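Phospholethanolamine N-methyltransferase 2 (Haemonchus contortus, PDB 4KRI) probably transfers methyl groups from S-adenosylmethionine to phosphomonomethylethanolamine, a step toward phosphocholine in nematode phospholipid synthesis. Local coordinates at residues L145-V150 with W154-W159; L214-P219 with E368-T373; S335-E340 with L414-D419. All coordinates share one frame; numbering follows the deposited sequence.

Overall arrangement
Interaction 1 lies in the N-terminal family region, interactions 2 and 3 in the part of the chain that carries the S-adenosylhomocysteine and phosphomonomethylethanolamine sites. Interaction 1 closes before interaction 2 opens, and their nearest atoms stay about 17 Å apart. Strand 132-143 pairs with both 156-166 and 273-277, linking strands of the two regions. Interactions 2 and 3 alternate along the chain, their centres about 25 Å apart, and touch where T373 CG2 packs on I417 CG2. Strand 422-430, which follows helix 400-418, pairs with strand 367-371; H422 on it touches F338 and Y416, so it adjoins interaction 3. Interactions 1 and 3 sit on opposite sides of the chain's centre, centres about 44 Å apart.

Interaction 1. Residues L145-V150 with W154-W159; sequences LDSVYV and WLDFIW
S147 and V148, on the helix 145-151, meet D156 and W154 across the short turn that leads into strand 156-166, so the helix packs on the start of the strand that follows it, with all four residues buried. The hydroxyl of S147 lies anti to its carbonyl carbon (chi1 -65°) and reaches the strand as donor: OG sits 2.6 Å from D156 OD2, using the anti lone pair of that oxygen, the one turned away from OD1. D156 holds its CG anti to the backbone N (chi1 -165°), which brings the carboxylate back toward the helix. Its other oxygen, OD1, forms a salt bridge with R103. The methylene groups take part as well, S147 CB lying 3.7 Å from D156 CB.

One residue further on, V148 crosses the indole of W154 at about a right angle. Its CG1 stands over one face, nearest CE2 at 3.6 Å, and makes a CH-pi contact 3.9 Å from the centroid of the five-membered ring. The other methyl, CG2, comes to 4.0 Å from W154 CD1. The indole NE1 donates to the carbonyl of V273, which restrains the rotation of the ring that V148 packs on. Between a serine donor and an arginine, both oxygens of the buried D156 have partners, so its carboxylate is probably held as an anion despite its burial.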
loop_
_atom_site.group_PDB
_atom_site.type_symbol
_atom_site.label_atom_id
_atom_site.label_comp_id
_atom_site.label_asym_id
_atom_site.label_seq_id
_atom_site.Cartn_x
_atom_site.Cartn_y
_atom_site.Cartn_z
ATOM N N LEU A 145 9.989 -12.309 -1.885
ATOM C CA LEU A 145 9.962 -12.453 -3.344
ATOM C C LEU A 145 10.392 -13.850 -3.793
ATOM O O LEU A 145 9.895 -14.370 -4.801
ATOM C CB LEU A 145 10.799 -11.351 -4.017
ATOM C CG LEU A 145 10.187 -9.962 -3.829
ATOM C CD1 LEU A 145 11.125 -8.880 -4.340
ATOM C CD2 LEU A 145 8.847 -9.875 -4.534
ATOM N N ASP A 146 11.294 -14.468 -3.039
ATOM C CA ASP A 146 11.707 -15.824 -3.343
ATOM C C ASP A 146 10.475 -16.711 -3.383
ATOM O O ASP A 146 10.368 -17.616 -4.210
ATOM C CB ASP A 146 12.666 -16.316 -2.263
ATOM C CG ASP A 146 13.309 -17.616 -2.614
ATOM O OD1 ASP A 146 14.283 -17.600 -3.405
ATOM O OD2 ASP A 146 12.849 -18.661 -2.091
ATOM N N SER A 147 9.539 -16.450 -2.486
ATOM C CA SER A 147 8.376 -17.326 -2.381
ATOM C C SER A 147 7.439 -17.137 -3.568
ATOM O O SER A 147 6.813 -18.091 -4.022
ATOM C CB SER A 147 7.645 -17.074 -1.060
ATOM O OG SER A 147 8.491 -17.440 0.015
ATOM N N VAL A 148 7.359 -15.911 -4.083
ATOM C CA VAL A 148 6.564 -15.676 -5.281
ATOM C C VAL A 148 7.154 -16.411 -6.477
ATOM O O VAL A 148 6.446 -17.114 -7.220
ATOM C CB VAL A 148 6.496 -14.167 -5.617
ATOM C CG1 VAL A 148 5.784 -13.970 -6.958
ATOM C CG2 VAL A 148 5.758 -13.401 -4.506
ATOM N N TYR A 149 8.460 -16.265 -6.665
ATOM C CA TYR A 149 9.088 -16.722 -7.900
ATOM C C TYR A 149 9.416 -18.211 -7.944
ATOM O O TYR A 149 9.518 -18.770 -9.025
ATOM C CB TYR A 149 10.351 -15.903 -8.191
ATOM C CG TYR A 149 10.040 -14.430 -8.346
ATOM C CD1 TYR A 149 9.020 -14.000 -9.178
ATOM C CD2 TYR A 149 10.774 -13.477 -7.659
ATOM C CE1 TYR A 149 8.739 -12.647 -9.319
ATOM C CE2 TYR A 149 10.497 -12.130 -7.789
ATOM C CZ TYR A 149 9.485 -11.718 -8.625
ATOM O OH TYR A 149 9.214 -10.360 -8.759
ATOM N N VAL A 150 9.593 -18.830 -6.773
ATOM C CA VAL A 150 9.990 -20.242 -6.692
ATOM C C VAL A 150 8.827 -21.139 -6.265
ATOM O O VAL A 150 8.727 -22.305 -6.680
ATOM C CB VAL A 150 11.183 -20.420 -5.720
ATOM C CG1 VAL A 150 11.554 -21.906 -5.553
ATOM C CG2 VAL A 150 12.381 -19.633 -6.219
ATOM N N TRP A 154 2.274 -15.903 -2.704
ATOM C CA TRP A 154 2.206 -14.449 -2.558
ATOM C C TRP A 154 1.857 -14.047 -1.130
ATOM O O TRP A 154 1.741 -12.857 -0.828
ATOM C CB TRP A 154 1.149 -13.866 -3.521
ATOM C CG TRP A 154 1.602 -13.701 -4.972
ATOM C CD1 TRP A 154 1.994 -12.527 -5.578
ATOM C CD2 TRP A 154 1.696 -14.726 -5.984
ATOM N NE1 TRP A 154 2.334 -12.772 -6.890
ATOM C CE2 TRP A 154 2.154 -14.096 -7.167
ATOM C CE3 TRP A 154 1.444 -16.108 -6.002
ATOM C CZ2 TRP A 154 2.368 -14.809 -8.354
ATOM C CZ3 TRP A 154 1.656 -16.810 -7.183
ATOM C CH2 TRP A 154 2.112 -16.154 -8.348
ATOM N N LEU A 155 1.699 -15.034 -0.249
ATOM C CA LEU A 155 1.284 -14.758 1.129
ATOM C C LEU A 155 2.380 -15.020 2.168
ATOM O O LEU A 155 2.098 -15.346 3.329
ATOM C CB LEU A 155 0.036 -15.569 1.479
ATOM C CG LEU A 155 -1.108 -15.415 0.485
ATOM C CD1 LEU A 155 -2.206 -16.410 0.850
ATOM C CD2 LEU A 155 -1.638 -13.976 0.474
ATOM N N ASP A 156 3.628 -14.863 1.754
ATOM C CA ASP A 156 4.759 -15.004 2.667
ATOM C C ASP A 156 5.166 -13.561 2.980
ATOM O O ASP A 156 5.641 -12.847 2.100
ATOM C CB ASP A 156 5.875 -15.796 1.963
ATOM C CG ASP A 156 6.930 -16.311 2.914
ATOM O OD1 ASP A 156 6.880 -15.958 4.119
ATOM O OD2 ASP A 156 7.827 -17.074 2.457
ATOM N N PHE A 157 4.924 -13.103 4.208
ATOM C CA PHE A 157 5.030 -11.658 4.488
ATOM C C PHE A 157 6.208 -11.243 5.370
ATOM O O PHE A 157 6.669 -12.015 6.202
ATOM C CB PHE A 157 3.726 -11.164 5.105
ATOM C CG PHE A 157 2.557 -11.261 4.175
ATOM C CD1 PHE A 157 2.457 -10.412 3.087
ATOM C CD2 PHE A 157 1.578 -12.227 4.371
ATOM C CE1 PHE A 157 1.375 -10.486 2.220
ATOM C CE2 PHE A 157 0.498 -12.324 3.507
ATOM C CZ PHE A 157 0.396 -11.445 2.427
ATOM N N ILE A 158 6.683 -10.017 5.164
ATOM C CA ILE A 158 7.697 -9.394 6.009
ATOM C C ILE A 158 7.118 -8.092 6.533
ATOM O O ILE A 158 6.779 -7.208 5.749
ATOM C CB ILE A 158 8.947 -9.038 5.212
ATOM C CG1 ILE A 158 9.510 -10.285 4.517
ATOM C CG2 ILE A 158 10.010 -8.408 6.130
ATOM C CD1 ILE A 158 10.524 -9.952 3.427
ATOM N N TRP A 159 7.000 -7.963 7.848
ATOM C CA TRP A 159 6.606 -6.679 8.427
ATOM C C TRP A 159 7.853 -5.914 8.813
ATOM O O TRP A 159 8.783 -6.481 9.369
ATOM C CB TRP A 159 5.761 -6.882 9.700
ATOM C CG TRP A 159 4.344 -7.299 9.474
ATOM C CD1 TRP A 159 3.234 -6.498 9.514
ATOM C CD2 TRP A 159 3.872 -8.619 9.202
ATOM N NE1 TRP A 159 2.100 -7.250 9.278
ATOM C CE2 TRP A 159 2.469 -8.553 9.077
ATOM C CE3 TRP A 159 4.503 -9.859 9.048
ATOM C CZ2 TRP A 159 1.686 -9.677 8.805
ATOM C CZ3 TRP A 159 3.729 -10.969 8.774
ATOM C CH2 TRP A 159 2.335 -10.869 8.654
#

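Interaction 2. Residues L214-P219 with E368-T373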
loop_
_atom_site.group_PDB
_atom_site.type_symbol
_atom_site.label_atom_id
_atom_site.label_comp_id
_atom_site.label_asym_id
_atom_site.label_seq_id
_atom_site.Cartn_x
_atom_site.Cartn_y
_atom_site.Cartn_z
ATOM N N LEU A 214 -4.258 3.471 -19.717
ATOM C CA LEU A 214 -2.937 2.855 -19.877
ATOM C C LEU A 214 -2.335 3.125 -21.249
ATOM O O LEU A 214 -1.119 3.285 -21.387
ATOM C CB LEU A 214 -3.012 1.345 -19.663
ATOM C CG LEU A 214 -3.134 0.932 -18.202
ATOM C CD1 LEU A 214 -3.288 -0.592 -18.096
ATOM C CD2 LEU A 214 -1.917 1.409 -17.413
ATOM N N LYS A 215 -3.181 3.177 -22.265
ATOM C CA LYS A 215 -2.704 3.433 -23.615
ATOM C C LYS A 215 -2.112 4.832 -23.783
ATOM O O LYS A 215 -1.329 5.071 -24.696
ATOM C CB LYS A 215 -3.830 3.200 -24.630
ATOM C CG LYS A 215 -4.069 1.709 -24.897
ATOM C CD LYS A 215 -5.273 1.480 -25.810
ATOM C CE LYS A 215 -5.557 -0.014 -25.973
ATOM N NZ LYS A 215 -6.781 -0.268 -26.793
ATOM N N ARG A 216 -2.477 5.749 -22.898
ATOM C CA ARG A 216 -1.960 7.110 -22.992
ATOM C C ARG A 216 -0.516 7.245 -22.505
ATOM O O ARG A 216 0.077 8.326 -22.587
ATOM C CB ARG A 216 -2.905 8.079 -22.290
ATOM C CG ARG A 216 -4.292 8.016 -22.911
ATOM C CD ARG A 216 -5.196 9.078 -22.397
ATOM N NE ARG A 216 -4.656 10.410 -22.636
ATOM C CZ ARG A 216 -5.346 11.524 -22.416
ATOM N NH1 ARG A 216 -6.589 11.442 -21.973
ATOM N NH2 ARG A 216 -4.798 12.707 -22.642
ATOM N N PHE A 217 0.055 6.144 -22.028
ATOM C CA PHE A 217 1.491 6.101 -21.740
ATOM C C PHE A 217 2.261 6.132 -23.051
ATOM O O PHE A 217 3.432 6.523 -23.084
ATOM C CB PHE A 217 1.877 4.815 -21.008
ATOM C CG PHE A 217 1.912 4.933 -19.503
ATOM C CD1 PHE A 217 2.913 5.652 -18.868
ATOM C CD2 PHE A 217 0.967 4.285 -18.724
ATOM C CE1 PHE A 217 2.961 5.744 -17.477
ATOM C CE2 PHE A 217 1.010 4.363 -17.337
ATOM C CZ PHE A 217 2.017 5.086 -16.708
ATOM N N GLY A 218 1.598 5.708 -24.126
ATOM C CA GLY A 218 2.266 5.478 -25.394
ATOM C C GLY A 218 2.797 4.058 -25.443
ATOM O O GLY A 218 2.348 3.203 -24.679
ATOM N N PRO A 219 3.759 3.792 -26.336
ATOM C CA PRO A 219 4.303 2.437 -26.488
ATOM C C PRO A 219 4.931 1.924 -25.196
ATOM O O PRO A 219 5.773 2.606 -24.603
ATOM C CB PRO A 219 5.388 2.610 -27.560
ATOM C CG PRO A 219 4.991 3.839 -28.315
ATOM C CD PRO A 219 4.358 4.744 -27.291
ATOM N N GLU A 368 2.004 16.874 -19.849
ATOM C CA GLU A 368 0.665 16.902 -20.435
ATOM C C GLU A 368 -0.372 16.955 -19.320
ATOM O O GLU A 368 -0.317 16.151 -18.380
ATOM C CB GLU A 368 0.444 15.647 -21.286
ATOM C CG GLU A 368 -0.958 15.550 -21.894
ATOM C CD GLU A 368 -1.201 14.241 -22.636
ATOM O OE1 GLU A 368 -0.258 13.424 -22.747
ATOM O OE2 GLU A 368 -2.343 14.030 -23.104
ATOM N N VAL A 369 -1.311 17.894 -19.406
ATOM C CA VAL A 369 -2.432 17.899 -18.473
ATOM C C VAL A 369 -3.745 17.945 -19.243
ATOM O O VAL A 369 -3.829 18.557 -20.314
ATOM C CB VAL A 369 -2.376 19.076 -17.475
ATOM C CG1 VAL A 369 -1.243 18.879 -16.477
ATOM C CG2 VAL A 369 -2.238 20.421 -18.215
ATOM N N GLU A 370 -4.768 17.297 -18.699
ATOM C CA GLU A 370 -6.085 17.322 -19.333
ATOM C C GLU A 370 -7.234 17.313 -18.346
ATOM O O GLU A 370 -7.210 16.583 -17.363
ATOM C CB GLU A 370 -6.245 16.143 -20.293
ATOM C CG GLU A 370 -7.628 16.086 -20.930
ATOM C CD GLU A 370 -7.684 15.173 -22.137
ATOM O OE1 GLU A 370 -6.750 15.229 -22.966
ATOM O OE2 GLU A 370 -8.668 14.410 -22.262
ATOM N N ASN A 371 -8.250 18.133 -18.620
ATOM C CA ASN A 371 -9.470 18.108 -17.840
ATOM C C ASN A 371 -10.411 17.069 -18.442
ATOM O O ASN A 371 -11.015 17.311 -19.483
ATOM C CB ASN A 371 -10.126 19.495 -17.849
ATOM C CG ASN A 371 -11.439 19.529 -17.089
ATOM O OD1 ASN A 371 -11.825 18.550 -16.448
ATOM N ND2 ASN A 371 -12.129 20.666 -17.147
ATOM N N MET A 372 -10.525 15.909 -17.792
ATOM C CA MET A 372 -11.340 14.813 -18.319
ATOM C C MET A 372 -12.714 14.771 -17.686
ATOM O O MET A 372 -13.399 13.745 -17.726
ATOM C CB MET A 372 -10.642 13.465 -18.100
ATOM C CG MET A 372 -9.290 13.371 -18.741
ATOM S SD MET A 372 -8.608 11.688 -18.592
ATOM C CE MET A 372 -8.626 11.392 -16.809
ATOM N N THR A 373 -13.127 15.888 -17.100
ATOM C CA THR A 373 -14.423 15.939 -16.443
ATOM C C THR A 373 -15.610 15.526 -17.340
ATOM O O THR A 373 -16.529 14.857 -16.857
ATOM C CB THR A 373 -14.647 17.301 -15.781
ATOM O OG1 THR A 373 -13.550 17.561 -14.897
ATOM C CG2 THR A 373 -15.947 17.318 -15.001
HETATM O O HOH W 1 -1.349 10.893 -23.596
#
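R216, E368 and E370 form a salt-bridge network that ties residues 214-219, at the C-terminal end of helix 206-215, to strand 367-371 of the Rossmann-like methyltransferase fold. R216 buries more surface here than any other residue of the two segments, and its chain, bent at chi3 (58°), brings NH2 between the two carboxylates. That nitrogen donates twice: 2.8 Å to E368 OE2, which lies in the guanidinium plane, and 3.2 Å to E370 OE1, which is tilted slightly from it. Neither carboxylate is met in its own plane; the donor comes from above each, more steeply on E370. Both glutamates hold CG anti to the backbone N and run extended beyond it. Because E368 and E370 are two apart on the strand, their side chains leave the same side and reach one nitrogen together. The arginine would probably offset the repulsion between the two carboxylates.

A water joins the second carboxylate oxygen of E368, OE1, to the backbone of R216, donating to OE1 at 2.9 Å and to the carbonyl O of R216. The strand pairs with 422-430, whose F426 makes a cation-pi contact with R216 and touches E368. M372 stands at the N-cap position of helix 373-389. Just before it N371 forms an Asx turn, OD1 accepting from T373 N at 3.0 Å. M372 SD itself lies 3.9 Å from R216 NH1, oblique to the guanidinium plane.

Interaction 3. Residues S335-E340 with L414-D419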
loop_
_atom_site.group_PDB
_atom_site.type_symbol
_atom_site.label_atom_id
_atom_site.label_comp_id
_atom_site.label_asym_id
_atom_site.label_seq_id
_atom_site.Cartn_x
_atom_site.Cartn_y
_atom_site.Cartn_z
ATOM N N SER A 335 -19.766 24.749 -3.530
ATOM C CA SER A 335 -20.966 24.630 -2.698
ATOM C C SER A 335 -20.629 24.060 -1.322
ATOM O O SER A 335 -19.637 23.349 -1.164
ATOM C CB SER A 335 -22.010 23.746 -3.373
ATOM O OG SER A 335 -21.644 22.380 -3.287
ATOM N N GLU A 336 -21.454 24.375 -0.326
ATOM C CA GLU A 336 -21.246 23.868 1.028
ATOM C C GLU A 336 -21.320 22.341 1.041
ATOM O O GLU A 336 -20.621 21.676 1.804
ATOM C CB GLU A 336 -22.270 24.494 1.996
ATOM C CG GLU A 336 -22.184 24.004 3.443
ATOM C CD GLU A 336 -20.885 24.386 4.139
ATOM O OE1 GLU A 336 -20.178 25.295 3.651
ATOM O OE2 GLU A 336 -20.571 23.772 5.183
ATOM N N SER A 337 -22.168 21.794 0.177
ATOM C CA SER A 337 -22.335 20.354 0.066
ATOM C C SER A 337 -21.069 19.696 -0.483
ATOM O O SER A 337 -20.671 18.648 -0.013
ATOM C CB SER A 337 -23.526 20.037 -0.836
ATOM O OG SER A 337 -23.589 18.654 -1.112
ATOM N N PHE A 338 -20.441 20.327 -1.471
ATOM C CA PHE A 338 -19.201 19.785 -2.024
ATOM C C PHE A 338 -18.096 19.860 -0.981
ATOM O O PHE A 338 -17.305 18.929 -0.821
ATOM C CB PHE A 338 -18.804 20.558 -3.284
ATOM C CG PHE A 338 -17.476 20.148 -3.865
ATOM C CD1 PHE A 338 -17.327 18.923 -4.512
ATOM C CD2 PHE A 338 -16.374 20.993 -3.773
ATOM C CE1 PHE A 338 -16.095 18.546 -5.048
ATOM C CE2 PHE A 338 -15.142 20.625 -4.304
ATOM C CZ PHE A 338 -15.004 19.402 -4.944
ATOM N N LYS A 339 -18.043 20.978 -0.270
ATOM C CA LYS A 339 -17.029 21.185 0.759
ATOM C C LYS A 339 -17.173 20.185 1.914
ATOM O O LYS A 339 -16.172 19.694 2.444
ATOM C CB LYS A 339 -17.051 22.645 1.247
ATOM C CG LYS A 339 -16.414 23.624 0.241
ATOM C CD LYS A 339 -17.182 24.950 0.093
ATOM C CE LYS A 339 -16.887 25.943 1.198
ATOM N NZ LYS A 339 -17.770 27.157 1.091
ATOM N N GLU A 340 -18.408 19.870 2.288
ATOM C CA GLU A 340 -18.644 18.858 3.316
ATOM C C GLU A 340 -18.230 17.474 2.815
ATOM O O GLU A 340 -17.702 16.672 3.578
ATOM C CB GLU A 340 -20.112 18.844 3.765
ATOM C CG GLU A 340 -20.536 20.081 4.549
ATOM C CD GLU A 340 -21.996 20.028 4.966
ATOM O OE1 GLU A 340 -22.642 18.979 4.743
ATOM O OE2 GLU A 340 -22.495 21.038 5.512
ATOM N N LEU A 414 -22.625 14.120 -9.667
ATOM C CA LEU A 414 -23.146 14.744 -10.876
ATOM C C LEU A 414 -23.433 16.238 -10.658
ATOM O O LEU A 414 -23.075 17.073 -11.492
ATOM C CB LEU A 414 -24.387 13.986 -11.374
ATOM C CG LEU A 414 -24.000 12.645 -12.016
ATOM C CD1 LEU A 414 -25.187 11.708 -12.195
ATOM C CD2 LEU A 414 -23.310 12.896 -13.351
ATOM N N GLN A 415 -24.033 16.579 -9.523
ATOM C CA GLN A 415 -24.253 17.984 -9.192
ATOM C C GLN A 415 -22.944 18.745 -8.899
ATOM O O GLN A 415 -22.820 19.932 -9.225
ATOM C CB GLN A 415 -25.236 18.121 -8.026
ATOM C CG GLN A 415 -25.664 19.561 -7.763
ATOM C CD GLN A 415 -26.295 20.222 -8.987
ATOM O OE1 GLN A 415 -27.211 19.669 -9.606
ATOM N NE2 GLN A 415 -25.801 21.411 -9.344
ATOM N N TYR A 416 -21.971 18.068 -8.291
ATOM C CA TYR A 416 -20.671 18.682 -8.028
ATOM C C TYR A 416 -19.979 19.022 -9.340
ATOM O O TYR A 416 -19.280 20.033 -9.445
ATOM C CB TYR A 416 -19.764 17.745 -7.219
ATOM C CG TYR A 416 -20.289 17.339 -5.864
ATOM C CD1 TYR A 416 -21.219 18.119 -5.193
ATOM C CD2 TYR A 416 -19.846 16.173 -5.253
ATOM C CE1 TYR A 416 -21.696 17.747 -3.957
ATOM C CE2 TYR A 416 -20.322 15.794 -4.016
ATOM C CZ TYR A 416 -21.245 16.587 -3.375
ATOM O OH TYR A 416 -21.722 16.214 -2.141
ATOM N N ILE A 417 -20.163 18.164 -10.338
ATOM C CA ILE A 417 -19.618 18.427 -11.663
ATOM C C ILE A 417 -20.330 19.626 -12.277
ATOM O O ILE A 417 -19.703 20.495 -12.880
ATOM C CB ILE A 417 -19.795 17.222 -12.589
ATOM C CG1 ILE A 417 -18.809 16.122 -12.210
ATOM C CG2 ILE A 417 -19.587 17.621 -14.047
ATOM C CD1 ILE A 417 -18.856 14.940 -13.140
ATOM N N ALA A 418 -21.646 19.661 -12.110
ATOM C CA ALA A 418 -22.470 20.724 -12.678
ATOM C C ALA A 418 -22.034 22.107 -12.209
ATOM O O ALA A 418 -22.048 23.072 -12.975
ATOM C CB ALA A 418 -23.919 20.483 -12.340
ATOM N N ASP A 419 -21.647 22.206 -10.946
ATOM C CA ASP A 419 -21.187 23.479 -10.402
ATOM C C ASP A 419 -19.710 23.748 -10.727
ATOM O O ASP A 419 -19.157 24.773 -10.325
ATOM C CB ASP A 419 -21.429 23.501 -8.888
ATOM C CG ASP A 419 -22.896 23.400 -8.536
ATOM O OD1 ASP A 419 -23.731 23.868 -9.340
ATOM O OD2 ASP A 419 -23.217 22.857 -7.460
HETATM O O HOH W 2 -21.828 21.605 -5.790
#
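F338 and Y416 bring the first turn of helix 336-345 against the last turn of helix 400-418, their CA atoms 6.3 Å apart; at the adjoining helix ends, S335 CA and D419 CA are 7.8 Å apart. S335 is the N-cap of its helix, its OG accepting from F338 N. The same hydroxyl donates to a water at 2.6 Å, and that water donates to D419 OD2, so a single solvent molecule links the start of one helix to the end of the other.

The aromatic pair carries most of the side-chain contact. The edge of F338 is turned toward the face of Y416 in a T-shaped stack, centroids 5.3 Å apart and planes at 69°. CG of F338 lies anti to its backbone N (chi1 175°), and this places CD1 over the tyrosine face, 3.6 Å from Y416 CG. F338 CA adds a CH-pi contact over the same ring. At the rim of the tyrosine, S337 OG lies near the ring plane and hydrogen-bonds Y416 OH at 3.2 Å, which ties the far end of the ring to the first helix.

Y341, a residue of the phosphomonomethylethanolamine pocket, also meets the Y416 ring. H422 of strand 422-430 touches both aromatic residues, while I417 and L414 turn to helix 373-389, so helix 400-418 lies between that helix and 336-345.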